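Local coordinates for protein Dye type peroxidase A (Streptomyces lividans 1326, PDB 6GZW) that probably uses hydrogen peroxide to oxidise dyes and other substrates at a haem group, as a member of the dye-decolourising peroxidase family, at residues A[243-248]-A[284-289]; A[267-272]-A[290-295]. All blocks are in the same frame, centred on the assembly; numbering follows the deposited sequence.

Interaction 1: A[243-248]-A[284-289]. With HEM (protoporphyrin IX containing Fe), chain C.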
loop_
_atom_site.group_PDB
_atom_site.type_symbol
_atom_site.label_atom_id
_atom_site.label_comp_id
_atom_site.label_asym_id
_atom_site.label_seq_id
_atom_site.Cartn_x
_atom_site.Cartn_y
_atom_site.Cartn_z
ATOM N N ASP A 243 9.671 14.600 24.292
ATOM C CA ASP A 243 10.949 14.297 24.995
ATOM C C ASP A 243 11.685 13.071 24.457
ATOM O O ASP A 243 12.898 13.025 24.526
ATOM C CB ASP A 243 10.742 14.120 26.513
ATOM C CG ASP A 243 10.636 15.434 27.243
ATOM O OD1 ASP A 243 10.894 16.495 26.668
ATOM O OD2 ASP A 243 10.227 15.407 28.415
ATOM N N VAL A 244 10.970 12.078 23.913
ATOM C CA VAL A 244 11.645 10.902 23.327
ATOM C C VAL A 244 12.494 11.289 22.130
ATOM O O VAL A 244 13.622 10.811 21.989
ATOM C CB VAL A 244 10.620 9.793 22.941
ATOM C CG1 VAL A 244 11.246 8.729 22.039
ATOM C CG2 VAL A 244 10.079 9.159 24.202
ATOM N N ILE A 245 11.979 12.207 21.307
ATOM C CA ILE A 245 12.696 12.606 20.077
ATOM C C ILE A 245 13.586 13.831 20.303
ATOM O O ILE A 245 14.672 13.891 19.748
ATOM C CB ILE A 245 11.697 12.904 18.931
ATOM C CG1 ILE A 245 10.895 11.654 18.577
ATOM C CG2 ILE A 245 12.409 13.480 17.710
ATOM C CD1 ILE A 245 11.737 10.479 18.103
ATOM N N GLY A 246 13.119 14.800 21.095
ATOM C CA GLY A 246 13.805 16.099 21.199
ATOM C C GLY A 246 13.382 17.147 20.175
ATOM O O GLY A 246 14.008 18.222 20.046
ATOM N N ARG A 247 12.295 16.856 19.450
ATOM C CA ARG A 247 11.718 17.755 18.478
ATOM C C ARG A 247 10.194 17.722 18.607
ATOM O O ARG A 247 9.615 16.720 19.020
ATOM C CB ARG A 247 12.096 17.346 17.052
ATOM C CG ARG A 247 13.537 17.637 16.707
ATOM C CD ARG A 247 13.972 17.085 15.365
ATOM N NE ARG A 247 15.361 17.444 15.039
ATOM C CZ ARG A 247 15.755 18.640 14.581
ATOM N NH1 ARG A 247 14.894 19.626 14.396
ATOM N NH2 ARG A 247 17.052 18.842 14.277
ATOM N N ARG A 248 9.556 18.837 18.285
ATOM C CA ARG A 248 8.125 18.976 18.387
ATOM C C ARG A 248 7.426 18.205 17.275
ATOM O O ARG A 248 7.915 18.137 16.142
ATOM C CB ARG A 248 7.721 20.450 18.282
ATOM C CG ARG A 248 8.353 21.344 19.340
ATOM C CD ARG A 248 7.600 22.659 19.492
ATOM N NE ARG A 248 7.804 23.597 18.378
ATOM C CZ ARG A 248 8.521 24.727 18.431
ATOM N NH1 ARG A 248 9.168 25.093 19.548
ATOM N NH2 ARG A 248 8.592 25.514 17.355
ATOM N N ALA A 284 17.485 11.899 24.165
ATOM C CA ALA A 284 16.545 12.153 23.059
ATOM C C ALA A 284 17.129 11.626 21.758
ATOM O O ALA A 284 18.277 11.871 21.442
ATOM C CB ALA A 284 16.249 13.629 22.921
ATOM N N HIS A 285 16.305 10.954 20.961
ATOM C CA HIS A 285 16.748 10.363 19.685
ATOM C C HIS A 285 17.442 11.353 18.744
ATOM O O HIS A 285 18.504 11.059 18.183
ATOM C CB HIS A 285 15.518 9.767 19.010
ATOM C CG HIS A 285 15.819 9.054 17.740
ATOM N ND1 HIS A 285 16.332 7.777 17.710
ATOM C CD2 HIS A 285 15.687 9.455 16.461
ATOM C CE1 HIS A 285 16.489 7.410 16.445
ATOM N NE2 HIS A 285 16.107 8.417 15.671
ATOM N N ALA A 286 16.836 12.513 18.572
ATOM C CA ALA A 286 17.386 13.540 17.672
ATOM C C ALA A 286 18.572 14.318 18.259
ATOM O O ALA A 286 19.180 15.153 17.548
ATOM C CB ALA A 286 16.293 14.484 17.162
ATOM N N ARG A 287 18.919 14.051 19.519
ATOM C CA ARG A 287 20.231 14.452 20.038
ATOM C C ARG A 287 21.282 13.388 19.735
ATOM O O ARG A 287 22.283 13.642 19.072
ATOM C CB ARG A 287 20.178 14.679 21.557
ATOM C CG ARG A 287 21.539 14.966 22.190
ATOM C CD ARG A 287 21.466 14.856 23.711
ATOM N NE ARG A 287 20.816 16.016 24.293
ATOM C CZ ARG A 287 21.426 17.146 24.641
ATOM N NH1 ARG A 287 22.721 17.331 24.442
ATOM N NH2 ARG A 287 20.709 18.148 25.147
ATOM N N ILE A 288 21.032 12.179 20.220
ATOM C CA ILE A 288 22.071 11.155 20.241
ATOM C C ILE A 288 22.423 10.526 18.874
ATOM O O ILE A 288 23.465 9.888 18.740
ATOM C CB ILE A 288 21.812 10.097 21.323
ATOM C CG1 ILE A 288 20.625 9.209 20.969
ATOM C CG2 ILE A 288 21.648 10.775 22.702
ATOM C CD1 ILE A 288 20.402 8.099 21.972
ATOM N N THR A 289 21.569 10.732 17.875
ATOM C CA THR A 289 21.852 10.248 16.515
ATOM C C THR A 289 22.683 11.222 15.641
ATOM O O THR A 289 23.135 10.846 14.555
ATOM C CB THR A 289 20.528 9.999 15.758
ATOM O OG1 THR A 289 19.762 11.197 15.839
ATOM C CG2 THR A 289 19.764 8.844 16.336
HETATM C CHA HEM C . 16.423 11.652 13.181
HETATM C CHB HEM C . 12.524 8.937 14.110
HETATM C CHC HEM C . 15.298 4.962 13.789
HETATM C CHD HEM C . 19.161 7.677 12.864
HETATM C C1A HEM C . 15.137 11.267 13.460
HETATM C C2A HEM C . 14.057 12.167 13.695
HETATM C C3A HEM C . 12.974 11.394 13.957
HETATM C C4A HEM C . 13.380 10.021 13.893
HETATM C CMA HEM C . 11.561 11.846 14.241
HETATM C CAA HEM C . 14.100 13.690 13.676
HETATM C CBA HEM C . 13.821 14.374 12.347
HETATM C CGA HEM C . 14.918 14.133 11.365
HETATM O O1A HEM C . 15.977 14.816 11.350
HETATM O O2A HEM C . 14.802 13.196 10.524
HETATM C C1B HEM C . 12.948 7.596 14.077
HETATM C C2B HEM C . 12.079 6.477 14.235
HETATM C C3B HEM C . 12.824 5.343 14.158
HETATM C C4B HEM C . 14.225 5.810 13.923
HETATM C CMB HEM C . 10.605 6.550 14.496
HETATM C CAB HEM C . 12.401 3.927 14.170
HETATM C CBB HEM C . 11.203 3.505 13.802
HETATM C C1C HEM C . 16.602 5.340 13.558
HETATM C C2C HEM C . 17.692 4.441 13.426
HETATM C C3C HEM C . 18.805 5.223 13.177
HETATM C C4C HEM C . 18.363 6.594 13.126
HETATM C CMC HEM C . 17.674 2.949 13.563
HETATM C CAC HEM C . 20.227 4.834 13.018
HETATM C CBC HEM C . 20.826 3.723 13.472
HETATM C C1D HEM C . 18.652 8.981 12.824
HETATM C C2D HEM C . 19.542 10.101 12.469
HETATM C C3D HEM C . 18.792 11.216 12.557
HETATM C C4D HEM C . 17.437 10.746 12.968
HETATM C CMD HEM C . 21.006 10.019 12.047
HETATM C CAD HEM C . 19.271 12.634 12.289
HETATM C CBD HEM C . 19.956 13.256 13.510
HETATM C CGD HEM C . 20.475 14.621 13.182
HETATM O O1D HEM C . 19.783 15.648 13.437
HETATM O O2D HEM C . 21.590 14.726 12.631
HETATM N NA HEM C . 14.739 9.957 13.681
HETATM N NB HEM C . 14.199 7.147 13.923
HETATM N NC HEM C . 17.022 6.623 13.438
HETATM N ND HEM C . 17.435 9.408 13.205
HETATM FE FE HEM C . 15.878 8.323 13.582
HETATM O O HOH W 1 19.314 17.199 15.659
HETATM O O HOH W 2 15.497 8.124 11.647
#

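Interaction 2: A[267-272]-A[290-295]. With HEM (protoporphyrin IX containing Fe), chain C.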
loop_
_atom_site.group_PDB
_atom_site.type_symbol
_atom_site.label_atom_id
_atom_site.label_comp_id
_atom_site.label_asym_id
_atom_site.label_seq_id
_atom_site.Cartn_x
_atom_site.Cartn_y
_atom_site.Cartn_z
ATOM N N MET A 267 19.501 23.122 16.627
ATOM C CA MET A 267 19.274 22.611 17.983
ATOM C C MET A 267 20.346 23.173 18.921
ATOM O O MET A 267 21.510 23.269 18.535
ATOM C CB MET A 267 19.371 21.089 17.986
ATOM C CG MET A 267 18.898 20.417 19.258
ATOM S SD MET A 267 19.059 18.603 19.182
ATOM C CE MET A 267 17.458 18.253 18.438
ATOM N N ASP A 268 19.932 23.559 20.128
ATOM C CA ASP A 268 20.863 23.981 21.157
ATOM C C ASP A 268 20.958 22.848 22.197
ATOM O O ASP A 268 20.037 22.614 22.971
ATOM C CB ASP A 268 20.380 25.289 21.783
ATOM C CG ASP A 268 21.344 25.837 22.811
ATOM O OD1 ASP A 268 22.152 25.073 23.364
ATOM O OD2 ASP A 268 21.254 27.048 23.082
ATOM N N LEU A 269 22.090 22.165 22.179
ATOM C CA LEU A 269 22.327 20.965 22.970
ATOM C C LEU A 269 22.678 21.274 24.429
ATOM O O LEU A 269 22.693 20.367 25.258
ATOM C CB LEU A 269 23.445 20.161 22.347
ATOM C CG LEU A 269 23.170 19.635 20.936
ATOM C CD1 LEU A 269 24.462 19.177 20.268
ATOM C CD2 LEU A 269 22.178 18.501 20.987
ATOM N N GLU A 270 23.002 22.530 24.726
ATOM C CA GLU A 270 23.357 22.925 26.107
ATOM C C GLU A 270 22.230 23.631 26.863
ATOM O O GLU A 270 22.324 23.784 28.095
ATOM C CB GLU A 270 24.629 23.795 26.107
ATOM C CG GLU A 270 25.938 23.029 25.914
ATOM C CD GLU A 270 26.195 22.580 24.491
ATOM O OE1 GLU A 270 26.103 23.419 23.572
ATOM O OE2 GLU A 270 26.514 21.383 24.289
ATOM N N LYS A 271 21.172 24.045 26.169
ATOM C CA LYS A 271 20.117 24.862 26.773
ATOM C C LYS A 271 19.407 24.117 27.878
ATOM O O LYS A 271 18.997 22.958 27.700
ATOM C CB LYS A 271 19.085 25.299 25.754
ATOM C CG LYS A 271 18.136 26.364 26.272
ATOM C CD LYS A 271 17.271 26.911 25.149
ATOM C CE LYS A 271 16.353 28.017 25.621
ATOM N NZ LYS A 271 15.180 28.151 24.719
ATOM N N THR A 272 19.265 24.794 29.020
ATOM C CA THR A 272 18.506 24.279 30.158
ATOM C C THR A 272 17.302 25.140 30.478
ATOM O O THR A 272 17.184 26.286 30.025
ATOM C CB THR A 272 19.398 24.165 31.414
ATOM O OG1 THR A 272 19.944 25.454 31.740
ATOM C CG2 THR A 272 20.548 23.200 31.155
ATOM N N ARG A 290 22.926 12.452 16.109
ATOM C CA ARG A 290 23.618 13.449 15.285
ATOM C C ARG A 290 25.059 13.024 14.948
ATOM O O ARG A 290 25.761 12.414 15.793
ATOM C CB ARG A 290 23.656 14.806 15.978
ATOM C CG ARG A 290 22.312 15.499 16.232
ATOM C CD ARG A 290 22.441 16.604 17.281
ATOM N NE ARG A 290 23.324 17.654 16.797
ATOM C CZ ARG A 290 22.942 18.773 16.176
ATOM N NH1 ARG A 290 21.660 19.031 15.912
ATOM N NH2 ARG A 290 23.875 19.648 15.763
ATOM N N PRO A 291 25.518 13.345 13.724
ATOM C CA PRO A 291 26.928 13.081 13.429
ATOM C C PRO A 291 27.888 13.718 14.449
ATOM O O PRO A 291 28.853 13.070 14.834
ATOM C CB PRO A 291 27.113 13.628 11.995
ATOM C CG PRO A 291 25.732 13.526 11.372
ATOM C CD PRO A 291 24.777 13.781 12.516
ATOM N N ASP A 292 27.579 14.928 14.929
ATOM C CA ASP A 292 28.455 15.571 15.937
ATOM C C ASP A 292 28.456 14.933 17.362
ATOM O O ASP A 292 29.277 15.322 18.210
ATOM C CB ASP A 292 28.269 17.088 15.954
ATOM C CG ASP A 292 26.923 17.533 16.470
ATOM O OD1 ASP A 292 26.160 16.760 17.102
ATOM O OD2 ASP A 292 26.652 18.714 16.230
ATOM N N GLN A 293 27.571 13.968 17.616
ATOM C CA GLN A 293 27.572 13.130 18.822
ATOM C C GLN A 293 28.150 11.738 18.618
ATOM O O GLN A 293 28.143 10.931 19.541
ATOM C CB GLN A 293 26.124 13.009 19.348
ATOM C CG GLN A 293 25.438 14.341 19.520
ATOM C CD GLN A 293 26.165 15.223 20.510
ATOM O OE1 GLN A 293 26.298 14.847 21.673
ATOM N NE2 GLN A 293 26.640 16.373 20.055
ATOM N N ASN A 294 28.607 11.433 17.397
ATOM C CA ASN A 294 29.079 10.093 17.039
ATOM C C ASN A 294 30.344 10.159 16.188
ATOM O O ASN A 294 30.539 9.357 15.256
ATOM C CB ASN A 294 27.960 9.388 16.257
ATOM C CG ASN A 294 26.756 9.090 17.112
ATOM O OD1 ASN A 294 26.780 8.177 17.944
ATOM N ND2 ASN A 294 25.684 9.869 16.914
ATOM N N GLY A 295 31.213 11.122 16.512
ATOM C CA GLY A 295 32.492 11.262 15.833
ATOM C C GLY A 295 32.379 11.361 14.322
ATOM O O GLY A 295 33.241 10.876 13.611
HETATM C CHA HEM C . 16.423 11.652 13.181
HETATM C CHB HEM C . 12.524 8.937 14.110
HETATM C CHC HEM C . 15.298 4.962 13.789
HETATM C CHD HEM C . 19.161 7.677 12.864
HETATM C C1A HEM C . 15.137 11.267 13.460
HETATM C C2A HEM C . 14.057 12.167 13.695
HETATM C C3A HEM C . 12.974 11.394 13.957
HETATM C C4A HEM C . 13.380 10.021 13.893
HETATM C CMA HEM C . 11.561 11.846 14.241
HETATM C CAA HEM C . 14.100 13.690 13.676
HETATM C CBA HEM C . 13.821 14.374 12.347
HETATM C CGA HEM C . 14.918 14.133 11.365
HETATM O O1A HEM C . 15.977 14.816 11.350
HETATM O O2A HEM C . 14.802 13.196 10.524
HETATM C C1B HEM C . 12.948 7.596 14.077
HETATM C C2B HEM C . 12.079 6.477 14.235
HETATM C C3B HEM C . 12.824 5.343 14.158
HETATM C C4B HEM C . 14.225 5.810 13.923
HETATM C CMB HEM C . 10.605 6.550 14.496
HETATM C CAB HEM C . 12.401 3.927 14.170
HETATM C CBB HEM C . 11.203 3.505 13.802
HETATM C C1C HEM C . 16.602 5.340 13.558
HETATM C C2C HEM C . 17.692 4.441 13.426
HETATM C C3C HEM C . 18.805 5.223 13.177
HETATM C C4C HEM C . 18.363 6.594 13.126
HETATM C CMC HEM C . 17.674 2.949 13.563
HETATM C CAC HEM C . 20.227 4.834 13.018
HETATM C CBC HEM C . 20.826 3.723 13.472
HETATM C C1D HEM C . 18.652 8.981 12.824
HETATM C C2D HEM C . 19.542 10.101 12.469
HETATM C C3D HEM C . 18.792 11.216 12.557
HETATM C C4D HEM C . 17.437 10.746 12.968
HETATM C CMD HEM C . 21.006 10.019 12.047
HETATM C CAD HEM C . 19.271 12.634 12.289
HETATM C CBD HEM C . 19.956 13.256 13.510
HETATM C CGD HEM C . 20.475 14.621 13.182
HETATM O O1D HEM C . 19.783 15.648 13.437
HETATM O O2D HEM C . 21.590 14.726 12.631
HETATM N NA HEM C . 14.739 9.957 13.681
HETATM N NB HEM C . 14.199 7.147 13.923
HETATM N NC HEM C . 17.022 6.623 13.438
HETATM N ND HEM C . 17.435 9.408 13.205
HETATM FE FE HEM C . 15.878 8.323 13.582
HETATM O O HOH W 3 20.457 21.362 14.652
HETATM O O HOH W 4 22.863 22.706 16.327
HETATM O O HOH W 2 15.497 8.124 11.647
#

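Interaction 1: A[243-248]-A[284-289]
H285 swings its imidazole toward the haem because CG stands opposite its own N across the CA-CB bond (chi1 -176°), while I245, with CG1 beside N (chi1 -62°), runs alongside and points the same way. I245 CD1 thereby rests 4.0 Å from H285 CB, and its CG2 meets both A286 CB and the haem methyl CMA. The imidazole ends on the metal: H285 NE2 binds the iron at 2.1 Å, with a water as the other axial ligand. This is the proximal histidine of a haem peroxidase. The ring's other nitrogen, ND1, is hydrogen-bonded to D344. T289 CG2 lies above one ring face, toward its rim, and T289 OG1 turns back to H285 O at 2.7 Å.

The backbones are joined by two bonds. H285 N gives a nearly straight one to V244 O (2.9 Å, 171°), and A286 N gives the other to I245 O (2.8 Å). The carbonyls at the end of one helix thus take the first amides of the next. G246 has a positive phi, and a side chain there would press on A284 CB and on the carbonyl oxygen of I245. Beyond the turn, the extended R247 chain passes A286 CB with NE at 3.8 Å. One water accepts from R247 NH2 and lies within hydrogen-bonding distance of A286 O and the propionate oxygen O1D; R247 NH1 bonds to G252 O. The C-terminal end of helix 238-245 therefore abuts the start of helix 285-288, and H285, with T289 just beyond, also packs on L340 of helix 333-343.

Interaction 2: A[267-272]-A[290-295]
R290 reaches toward M267 and L269, and its side chain can be followed outward from the haem. CB stands 3.9 Å from the propionate oxygen O2D of the haem, and CG lies against the carboxyl carbon CGD of the same group. At CD the chain meets L269 CD2, and a bend at chi3 (64°) turns the NE/NH2 edge to D292. NE comes 4.0 Å from L269 CD1 and donates to D292 OD1. NH2 bonds to D292 OD2 at 3.0 Å, completing a side-on salt bridge: both nitrogens meet the syn sides of the oxygens, in the guanidinium plane but tilted some 25° from the carboxylate plane. NH1 approaches M267 CB at 3.7 Å and gives a hydrogen bond to a water that also accepts from M267 N. A second water donates to M267 O and takes only a weak bond from NH2.

No direct hydrogen bond joins the two segments, and the link is made by these waters and by the packing of M267 and L269. L269 CD1 fits against the amide of Q293, 3.6 Å from NE2. That amide also donates to D292 OD1, from above the carboxylate plane and on the face opposite R290 NE, so one carboxylate oxygen is gripped by two side chains. With an alanine at R290 the D292 carboxylate would probably lose its charged mate, the water links to M267 would break and a gap would open beside L269. Within the 267-272 loop, D268 OD1 accepts from E270 N in an Asx turn. In the other segment, 291-293 forms a short 3-10 turn, with R290 and P291 forming part of the wall of the haem pocket at a propionate.

Overall arrangement
Interactions 1 and 2 have centres about 10 Å apart, and their segments alternate along the chain: 243-248, 267-272, 284-289, then 290-295. The long excursion after helix 238-245 supplies 267-272 before the chain returns as helix 285-288, which leads into 290-295. Cross-links tie the two together: R287 NH2 probably bonds to L269 O (3.0 Å), and N294 ND2 probably to I288 O. Both belong to the C-terminal part of the Dyp-type peroxidase and touch the same haem, interaction 1 through the iron, the macrocycle and the propionate arms, interaction 2 through one propionate. One interlaced piece of chain thus supplies the proximal ligand and part of the propionate surroundings, leading into strand 300-310 of the antiparallel sheet.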